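Local coordinates for protein beta sliding clamp (Borrelia burgdorferi, PDB 6DJ8) that probably encircles DNA as a ring-shaped head-to-tail homodimer and tethers DNA polymerases and other proteins to it, making replication processive, at residues I63-T68 and D252-A257; V179-Y184 and V220-F225. All coordinates share one frame; numbering follows the deposited sequence.

Contact 1 and contact 2 both pair antiparallel strands, but in different sheets. Contact 1 joins two family domains: 63-68 belongs to the N-terminal domain and 252-257 to the central one, and their strands meet inside a continuous sheet. Its F65 and I256 side is buried, while its E66 and K255 side is partly exposed. Contact 2 lies wholly within the central domain. It is buried, and its short pairing leads into a helix. Helix 223-231 links the two, because I224 of contact 2 packs on I63 and I256 of contact 1. Backbone bonds dominate both. A water bridges each. Contact 1 adds two meeting rings and a cross-strand asparagine bond; contact 2 adds valine packing on a phenylalanine.

Contact 1 (I63-T68 and D252-A257); sequences IFFEST and DNYKIA
F65 and Y254 meet rim to rim on one face of an antiparallel sheet that runs from the N-terminal domain of this beta subunit into its central domain. The ring planes are turned 37° apart, and neither ring lies over the face of the other. F65 CZ comes within 3.4 Å of Y254 CD1. F65 puts CG anti to its backbone N (chi1 169°), and this swings the ring over until CE1 and CZ meet Y254 CD1. S67 CB packs against the same part of the tyrosine, 3.5 Å from CD1 of Y254. Further along, F65 CD1 touches I256 CG1. Just before the strand, I63 lies beside I256 and their CG2 atoms touch. Helix 223-231 packs on I63, F65 and I256. The Y254 hydroxyl is hydrogen-bonded to K28 and E25.

E66 and K255 extend from the other face. E66 OE1 and K255 NZ stay 4.8 Å apart, near each other but not in contact. The backbones of F64 with A257 and of E66 with K255 form reciprocal pairs of hydrogen bonds. T68 N bonds more loosely to N253 O at 3.2 Å. A water donates to N253 O and, weakly, to E66 O. The asparagine side chain adds a bond of its own. N253 ND2, which also bonds to E25, donates to T68 O at 2.9 Å, with that oxygen almost in the amide plane.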
ATOM      1  N   ILE A  63     -22.730 -16.609  -2.309  1.00 43.58           N
ATOM      2  CA  ILE A  63     -22.673 -16.041  -3.645  1.00 36.68           C
ATOM      3  C   ILE A  63     -22.127 -17.112  -4.582  1.00 42.53           C
ATOM      4  O   ILE A  63     -21.140 -17.790  -4.258  1.00 40.03           O
ATOM      5  CB  ILE A  63     -21.771 -14.795  -3.662  1.00 34.76           C
ATOM      6  CG1 ILE A  63     -22.392 -13.679  -2.816  1.00 35.47           C
ATOM      7  CG2 ILE A  63     -21.521 -14.348  -5.094  1.00 36.90           C
ATOM      8  CD1 ILE A  63     -21.461 -12.534  -2.498  1.00 33.56           C
ATOM      9  N   PHE A  64     -22.778 -17.284  -5.730  1.00 36.83           N
ATOM     10  CA  PHE A  64     -22.351 -18.221  -6.764  1.00 39.48           C
ATOM     11  C   PHE A  64     -22.095 -17.411  -8.021  1.00 42.11           C
ATOM     12  O   PHE A  64     -22.971 -16.663  -8.471  1.00 35.97           O
ATOM     13  CB  PHE A  64     -23.399 -19.321  -6.987  1.00 41.00           C
ATOM     14  CG  PHE A  64     -23.461 -20.295  -5.867  1.00 41.94           C
ATOM     15  CD1 PHE A  64     -24.208 -20.036  -4.743  1.00 42.88           C
ATOM     16  CD2 PHE A  64     -22.692 -21.454  -5.909  1.00 51.35           C
ATOM     17  CE1 PHE A  64     -24.232 -20.939  -3.695  1.00 46.49           C
ATOM     18  CE2 PHE A  64     -22.707 -22.355  -4.869  1.00 49.58           C
ATOM     19  CZ  PHE A  64     -23.485 -22.098  -3.761  1.00 47.66           C
ATOM     20  N   PHE A  65     -20.891 -17.527  -8.559  1.00 38.46           N
ATOM     21  CA  PHE A  65     -20.437 -16.679  -9.648  1.00 36.48           C
ATOM     22  C   PHE A  65     -20.073 -17.548 -10.836  1.00 38.54           C
ATOM     23  O   PHE A  65     -19.479 -18.617 -10.674  1.00 35.98           O
ATOM     24  CB  PHE A  65     -19.220 -15.841  -9.217  1.00 34.89           C
ATOM     25  CG  PHE A  65     -18.526 -15.130 -10.353  1.00 37.64           C
ATOM     26  CD1 PHE A  65     -18.937 -13.866 -10.746  1.00 37.43           C
ATOM     27  CD2 PHE A  65     -17.442 -15.713 -11.010  1.00 36.75           C
ATOM     28  CE1 PHE A  65     -18.310 -13.190 -11.779  1.00 35.17           C
ATOM     29  CE2 PHE A  65     -16.802 -15.051 -12.054  1.00 36.32           C
ATOM     30  CZ  PHE A  65     -17.218 -13.793 -12.437  1.00 37.65           C
ATOM     31  N   GLU A  66     -20.406 -17.074 -12.031  1.00 36.11           N
ATOM     32  CA  GLU A  66     -20.042 -17.804 -13.234  1.00 40.46           C
ATOM     33  C   GLU A  66     -19.739 -16.814 -14.352  1.00 38.97           C
ATOM     34  O   GLU A  66     -20.500 -15.866 -14.571  1.00 39.27           O
ATOM     35  CB  GLU A  66     -21.179 -18.763 -13.616  1.00 43.77           C
ATOM     36  CG  GLU A  66     -21.251 -19.097 -15.070  1.00 51.07           C
ATOM     37  CD  GLU A  66     -22.221 -20.220 -15.361  1.00 51.17           C
ATOM     38  OE1 GLU A  66     -22.513 -20.434 -16.554  1.00 48.88           O
ATOM     39  OE2 GLU A  66     -22.703 -20.863 -14.402  1.00 47.86           O
ATOM     40  N   SER A  67     -18.620 -17.025 -15.042  1.00 37.56           N
ATOM     41  CA  SER A  67     -18.226 -16.219 -16.191  1.00 36.89           C
ATOM     42  C   SER A  67     -17.816 -17.143 -17.330  1.00 40.70           C
ATOM     43  O   SER A  67     -17.433 -18.297 -17.117  1.00 40.74           O
ATOM     44  CB  SER A  67     -17.068 -15.269 -15.870  1.00 39.60           C
ATOM     45  OG  SER A  67     -15.861 -15.985 -15.661  1.00 39.23           O
ATOM     46  N   THR A  68     -17.876 -16.612 -18.549  1.00 39.74           N
ATOM     47  CA  THR A  68     -17.555 -17.396 -19.729  1.00 39.70           C
ATOM     48  C   THR A  68     -16.710 -16.566 -20.680  1.00 44.04           C
ATOM     49  O   THR A  68     -16.951 -15.366 -20.854  1.00 45.04           O
ATOM     50  CB  THR A  68     -18.841 -17.871 -20.440  1.00 46.12           C
ATOM     51  OG1 THR A  68     -18.491 -18.609 -21.614  1.00 47.49           O
ATOM     52  CG2 THR A  68     -19.696 -16.689 -20.839  1.00 46.98           C
ATOM     53  N   ASP A 252     -23.400  -8.947 -19.458  1.00 44.29           N
ATOM     54  CA  ASP A 252     -22.227  -9.294 -20.254  1.00 44.70           C
ATOM     55  C   ASP A 252     -21.973 -10.794 -20.207  1.00 43.71           C
ATOM     56  O   ASP A 252     -22.879 -11.578 -20.496  1.00 40.86           O
ATOM     57  CB  ASP A 252     -21.023  -8.496 -19.785  1.00 45.87           C
ATOM     58  CG  ASP A 252     -21.189  -7.001 -20.055  1.00 57.04           C
ATOM     59  OD1 ASP A 252     -21.676  -6.639 -21.147  1.00 62.52           O
ATOM     60  OD2 ASP A 252     -20.850  -6.189 -19.178  1.00 54.35           O
ATOM     61  N   ASN A 253     -20.783 -11.225 -19.784  1.00 38.79           N
ATOM     62  CA  ASN A 253     -20.496 -12.655 -19.759  1.00 39.88           C
ATOM     63  C   ASN A 253     -20.581 -13.241 -18.353  1.00 42.62           C
ATOM     64  O   ASN A 253     -19.935 -14.256 -18.069  1.00 36.75           O
ATOM     65  CB  ASN A 253     -19.128 -12.938 -20.395  1.00 41.29           C
ATOM     66  CG  ASN A 253     -17.993 -12.148 -19.751  1.00 43.00           C
ATOM     67  OD1 ASN A 253     -18.153 -10.989 -19.363  1.00 37.64           O
ATOM     68  ND2 ASN A 253     -16.827 -12.779 -19.642  1.00 41.12           N
ATOM     69  N   TYR A 254     -21.410 -12.650 -17.480  1.00 34.83           N
ATOM     70  CA  TYR A 254     -21.481 -13.020 -16.075  1.00 33.51           C
ATOM     71  C   TYR A 254     -22.884 -13.449 -15.659  1.00 38.29           C
ATOM     72  O   TYR A 254     -23.894 -12.973 -16.193  1.00 36.85           O
ATOM     73  CB  TYR A 254     -21.017 -11.864 -15.169  1.00 35.24           C
ATOM     74  CG  TYR A 254     -19.631 -11.368 -15.486  1.00 40.72           C
ATOM     75  CD1 TYR A 254     -18.509 -12.122 -15.143  1.00 37.39           C
ATOM     76  CD2 TYR A 254     -19.436 -10.156 -16.136  1.00 43.76           C
ATOM     77  CE1 TYR A 254     -17.231 -11.681 -15.436  1.00 38.13           C
ATOM     78  CE2 TYR A 254     -18.169  -9.704 -16.433  1.00 41.55           C
ATOM     79  CZ  TYR A 254     -17.065 -10.471 -16.084  1.00 44.13           C
ATOM     80  OH  TYR A 254     -15.810 -10.013 -16.404  1.00 40.68           O
ATOM     81  N   LYS A 255     -22.932 -14.381 -14.709  1.00 30.68           N
ATOM     82  CA  LYS A 255     -24.144 -14.751 -13.998  1.00 39.51           C
ATOM     83  C   LYS A 255     -23.750 -14.902 -12.544  1.00 36.74           C
ATOM     84  O   LYS A 255     -22.701 -15.474 -12.244  1.00 39.00           O
ATOM     85  CB  LYS A 255     -24.767 -16.046 -14.535  1.00 41.43           C
ATOM     86  CG  LYS A 255     -25.066 -16.030 -16.024  1.00 43.69           C
ATOM     87  CD  LYS A 255     -25.632 -17.379 -16.478  1.00 53.64           C
ATOM     88  CE  LYS A 255     -26.104 -17.329 -17.920  1.00 62.80           C
ATOM     89  NZ  LYS A 255     -26.532 -18.674 -18.410  1.00 76.37           N
ATOM     90  N   ILE A 256     -24.531 -14.311 -11.653  1.00 30.55           N
ATOM     91  CA  ILE A 256     -24.227 -14.298 -10.228  1.00 38.97           C
ATOM     92  C   ILE A 256     -25.527 -14.491  -9.471  1.00 40.01           C
ATOM     93  O   ILE A 256     -26.569 -13.965  -9.875  1.00 42.05           O
ATOM     94  CB  ILE A 256     -23.549 -12.978  -9.795  1.00 40.31           C
ATOM     95  CG1 ILE A 256     -22.669 -12.433 -10.914  1.00 43.03           C
ATOM     96  CG2 ILE A 256     -22.706 -13.174  -8.532  1.00 35.08           C
ATOM     97  CD1 ILE A 256     -22.130 -11.089 -10.628  1.00 41.73           C
ATOM     98  N   ALA A 257     -25.465 -15.221  -8.362  1.00 40.80           N
ATOM     99  CA  ALA A 257     -26.640 -15.431  -7.532  1.00 44.17           C
ATOM    100  C   ALA A 257     -26.217 -15.507  -6.074  1.00 40.43           C
ATOM    101  O   ALA A 257     -25.064 -15.825  -5.759  1.00 40.93           O
ATOM    102  CB  ALA A 257     -27.398 -16.704  -7.934  1.00 43.82           C
TER
HETATM  103  O   HOH W   1     -21.763 -16.476 -17.583  1.00 45.24           O

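Contact 2 (V179-Y184 and V220-F225)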
ATOM      1  N   VAL A 179     -30.092  -8.632   9.317  1.00 47.46           N
ATOM      2  CA  VAL A 179     -30.976  -7.775   8.542  1.00 43.04           C
ATOM      3  C   VAL A 179     -30.249  -6.516   8.079  1.00 38.71           C
ATOM      4  O   VAL A 179     -30.299  -6.148   6.901  1.00 45.60           O
ATOM      5  CB  VAL A 179     -32.245  -7.448   9.350  1.00 52.11           C
ATOM      6  CG1 VAL A 179     -33.035  -6.370   8.665  1.00 44.24           C
ATOM      7  CG2 VAL A 179     -33.089  -8.708   9.512  1.00 52.01           C
ATOM      8  N   LEU A 180     -29.548  -5.845   8.987  1.00 34.94           N
ATOM      9  CA  LEU A 180     -28.927  -4.574   8.631  1.00 42.94           C
ATOM     10  C   LEU A 180     -27.770  -4.749   7.654  1.00 44.76           C
ATOM     11  O   LEU A 180     -27.367  -3.773   7.008  1.00 41.82           O
ATOM     12  CB  LEU A 180     -28.442  -3.860   9.899  1.00 40.48           C
ATOM     13  CG  LEU A 180     -29.611  -3.479  10.817  1.00 47.85           C
ATOM     14  CD1 LEU A 180     -29.148  -2.563  11.925  1.00 52.02           C
ATOM     15  CD2 LEU A 180     -30.746  -2.838  10.012  1.00 42.88           C
ATOM     16  N   ASN A 181     -27.230  -5.962   7.530  1.00 41.49           N
ATOM     17  CA  ASN A 181     -26.170  -6.216   6.555  1.00 41.59           C
ATOM     18  C   ASN A 181     -26.722  -6.354   5.144  1.00 38.66           C
ATOM     19  O   ASN A 181     -25.948  -6.374   4.182  1.00 39.01           O
ATOM     20  CB  ASN A 181     -25.389  -7.479   6.953  1.00 43.72           C
ATOM     21  CG  ASN A 181     -24.291  -7.840   5.956  1.00 44.93           C
ATOM     22  OD1 ASN A 181     -24.423  -8.794   5.190  1.00 40.21           O
ATOM     23  ND2 ASN A 181     -23.221  -7.057   5.942  1.00 33.07           N
ATOM     24  N   GLY A 182     -28.045  -6.366   4.986  1.00 34.46           N
ATOM     25  CA  GLY A 182     -28.646  -6.500   3.683  1.00 35.37           C
ATOM     26  C   GLY A 182     -29.051  -5.161   3.086  1.00 35.79           C
ATOM     27  O   GLY A 182     -29.202  -4.159   3.783  1.00 41.12           O
ATOM     28  N   VAL A 183     -29.194  -5.166   1.767  1.00 32.77           N
ATOM     29  CA  VAL A 183     -29.778  -4.055   1.028  1.00 30.04           C
ATOM     30  C   VAL A 183     -31.254  -4.381   0.859  1.00 35.78           C
ATOM     31  O   VAL A 183     -31.598  -5.487   0.430  1.00 35.19           O
ATOM     32  CB  VAL A 183     -29.092  -3.876  -0.331  1.00 30.35           C
ATOM     33  CG1 VAL A 183     -29.777  -2.787  -1.120  1.00 36.14           C
ATOM     34  CG2 VAL A 183     -27.599  -3.565  -0.130  1.00 35.47           C
ATOM     35  N   TYR A 184     -32.128  -3.448   1.252  1.00 33.26           N
ATOM     36  CA  TYR A 184     -33.570  -3.680   1.231  1.00 34.17           C
ATOM     37  C   TYR A 184     -34.165  -3.161  -0.077  1.00 37.41           C
ATOM     38  O   TYR A 184     -33.999  -1.986  -0.423  1.00 38.24           O
ATOM     39  CB  TYR A 184     -34.230  -3.016   2.445  1.00 33.45           C
ATOM     40  CG  TYR A 184     -35.731  -3.190   2.538  1.00 41.65           C
ATOM     41  CD1 TYR A 184     -36.314  -4.442   2.389  1.00 40.28           C
ATOM     42  CD2 TYR A 184     -36.563  -2.103   2.826  1.00 40.34           C
ATOM     43  CE1 TYR A 184     -37.705  -4.615   2.494  1.00 43.04           C
ATOM     44  CE2 TYR A 184     -37.945  -2.260   2.929  1.00 46.00           C
ATOM     45  CZ  TYR A 184     -38.509  -3.524   2.759  1.00 48.70           C
ATOM     46  OH  TYR A 184     -39.868  -3.702   2.869  1.00 51.77           O
ATOM     47  N   VAL A 220     -31.142  -8.358   0.444  1.00 34.09           N
ATOM     48  CA  VAL A 220     -29.998  -8.966  -0.237  1.00 36.47           C
ATOM     49  C   VAL A 220     -28.728  -8.623   0.534  1.00 31.56           C
ATOM     50  O   VAL A 220     -28.450  -7.439   0.745  1.00 38.09           O
ATOM     51  CB  VAL A 220     -29.882  -8.471  -1.687  1.00 37.25           C
ATOM     52  CG1 VAL A 220     -28.712  -9.175  -2.383  1.00 40.46           C
ATOM     53  CG2 VAL A 220     -31.192  -8.709  -2.436  1.00 36.61           C
ATOM     54  N   PRO A 221     -27.929  -9.603   0.934  1.00 37.99           N
ATOM     55  CA  PRO A 221     -26.678  -9.292   1.638  1.00 37.03           C
ATOM     56  C   PRO A 221     -25.829  -8.350   0.809  1.00 31.66           C
ATOM     57  O   PRO A 221     -25.752  -8.466  -0.415  1.00 30.37           O
ATOM     58  CB  PRO A 221     -26.004 -10.657   1.819  1.00 34.70           C
ATOM     59  CG  PRO A 221     -27.151 -11.643   1.789  1.00 47.12           C
ATOM     60  CD  PRO A 221     -28.070 -11.060   0.738  1.00 42.01           C
ATOM     61  N   VAL A 222     -25.227  -7.370   1.487  1.00 30.03           N
ATOM     62  CA  VAL A 222     -24.532  -6.328   0.755  1.00 30.22           C
ATOM     63  C   VAL A 222     -23.313  -6.873   0.002  1.00 30.22           C
ATOM     64  O   VAL A 222     -22.899  -6.274  -0.995  1.00 31.87           O
ATOM     65  CB  VAL A 222     -24.144  -5.173   1.703  1.00 28.51           C
ATOM     66  CG1 VAL A 222     -23.037  -5.612   2.715  1.00 32.40           C
ATOM     67  CG2 VAL A 222     -23.695  -3.966   0.881  1.00 37.21           C
ATOM     68  N   LYS A 223     -22.731  -7.992   0.430  1.00 30.33           N
ATOM     69  CA  LYS A 223     -21.455  -8.408  -0.173  1.00 36.29           C
ATOM     70  C   LYS A 223     -21.564  -8.521  -1.689  1.00 36.95           C
ATOM     71  O   LYS A 223     -20.673  -8.059  -2.415  1.00 34.70           O
ATOM     72  CB  LYS A 223     -20.967  -9.726   0.424  1.00 39.93           C
ATOM     73  CG  LYS A 223     -19.666 -10.249  -0.212  1.00 41.27           C
ATOM     74  CD  LYS A 223     -19.208 -11.538   0.432  1.00 41.48           C
ATOM     75  CE  LYS A 223     -17.857 -12.015  -0.151  1.00 41.33           C
ATOM     76  NZ  LYS A 223     -17.478 -13.332   0.441  1.00 44.14           N
ATOM     77  N   ILE A 224     -22.685  -9.060  -2.197  1.00 29.55           N
ATOM     78  CA  ILE A 224     -22.784  -9.216  -3.647  1.00 31.12           C
ATOM     79  C   ILE A 224     -22.719  -7.866  -4.350  1.00 34.59           C
ATOM     80  O   ILE A 224     -22.215  -7.773  -5.476  1.00 34.93           O
ATOM     81  CB  ILE A 224     -24.049 -10.008  -4.061  1.00 27.38           C
ATOM     82  CG1 ILE A 224     -23.896 -10.446  -5.524  1.00 32.69           C
ATOM     83  CG2 ILE A 224     -25.309  -9.157  -3.890  1.00 31.86           C
ATOM     84  CD1 ILE A 224     -24.965 -11.409  -6.000  1.00 38.11           C
ATOM     85  N   PHE A 225     -23.184  -6.790  -3.699  1.00 34.11           N
ATOM     86  CA  PHE A 225     -23.120  -5.491  -4.358  1.00 33.93           C
ATOM     87  C   PHE A 225     -21.698  -4.942  -4.374  1.00 32.06           C
ATOM     88  O   PHE A 225     -21.285  -4.330  -5.361  1.00 33.61           O
ATOM     89  CB  PHE A 225     -24.097  -4.513  -3.692  1.00 30.49           C
ATOM     90  CG  PHE A 225     -25.518  -4.961  -3.837  1.00 34.81           C
ATOM     91  CD1 PHE A 225     -26.151  -4.866  -5.063  1.00 36.33           C
ATOM     92  CD2 PHE A 225     -26.175  -5.590  -2.797  1.00 33.69           C
ATOM     93  CE1 PHE A 225     -27.453  -5.339  -5.232  1.00 39.80           C
ATOM     94  CE2 PHE A 225     -27.461  -6.054  -2.958  1.00 39.37           C
ATOM     95  CZ  PHE A 225     -28.102  -5.929  -4.186  1.00 37.33           C
TER
HETATM   96  O   HOH W   2     -22.915  -9.446   2.928  1.00 32.74           O
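V183 N donates to V220 O at 2.6 Å, the shortest bond between 179-184 and 220-225. V220 N returns a nearly straight bond to V183 O (172°). Together they make an antiparallel hydrogen-bonded pair. At the next pair, G182 and P221, the CA atoms are only 4.0 Å apart. N181 is the third residue of the type I turn V179-G182, which leads into the strand. N181 O accepts from V222 N at 3.0 Å, which extends the bonding one residue beyond P221.

The N181 side chain crosses V222 at about a right angle. Chi1 of 178° turns CG away from the backbone N and carries the amide across to V222, and N181 ND2 comes within 3.5 Å of V222 CG1. The same ND2 is hydrogen-bonded to the backbone O of H172. N181 OD1 accepts a hydrogen bond from a water at 2.8 Å, and that water accepts from K223 N. The two ends of this amide thus have separate partners, which should fix its rotation.

The apolar part is centred on V183. V183 CG2 meets F225 CD2 at 3.6 Å and approaches V222 CG2 more distantly. Helix 157-167 completes this core, with I167 on V183 and with F160 and I164 on F225. Strand 192-198 adds L195 against V183. I224, one residue before F225 in helix 223-231, packs on I256 and C258 of strand 254-259.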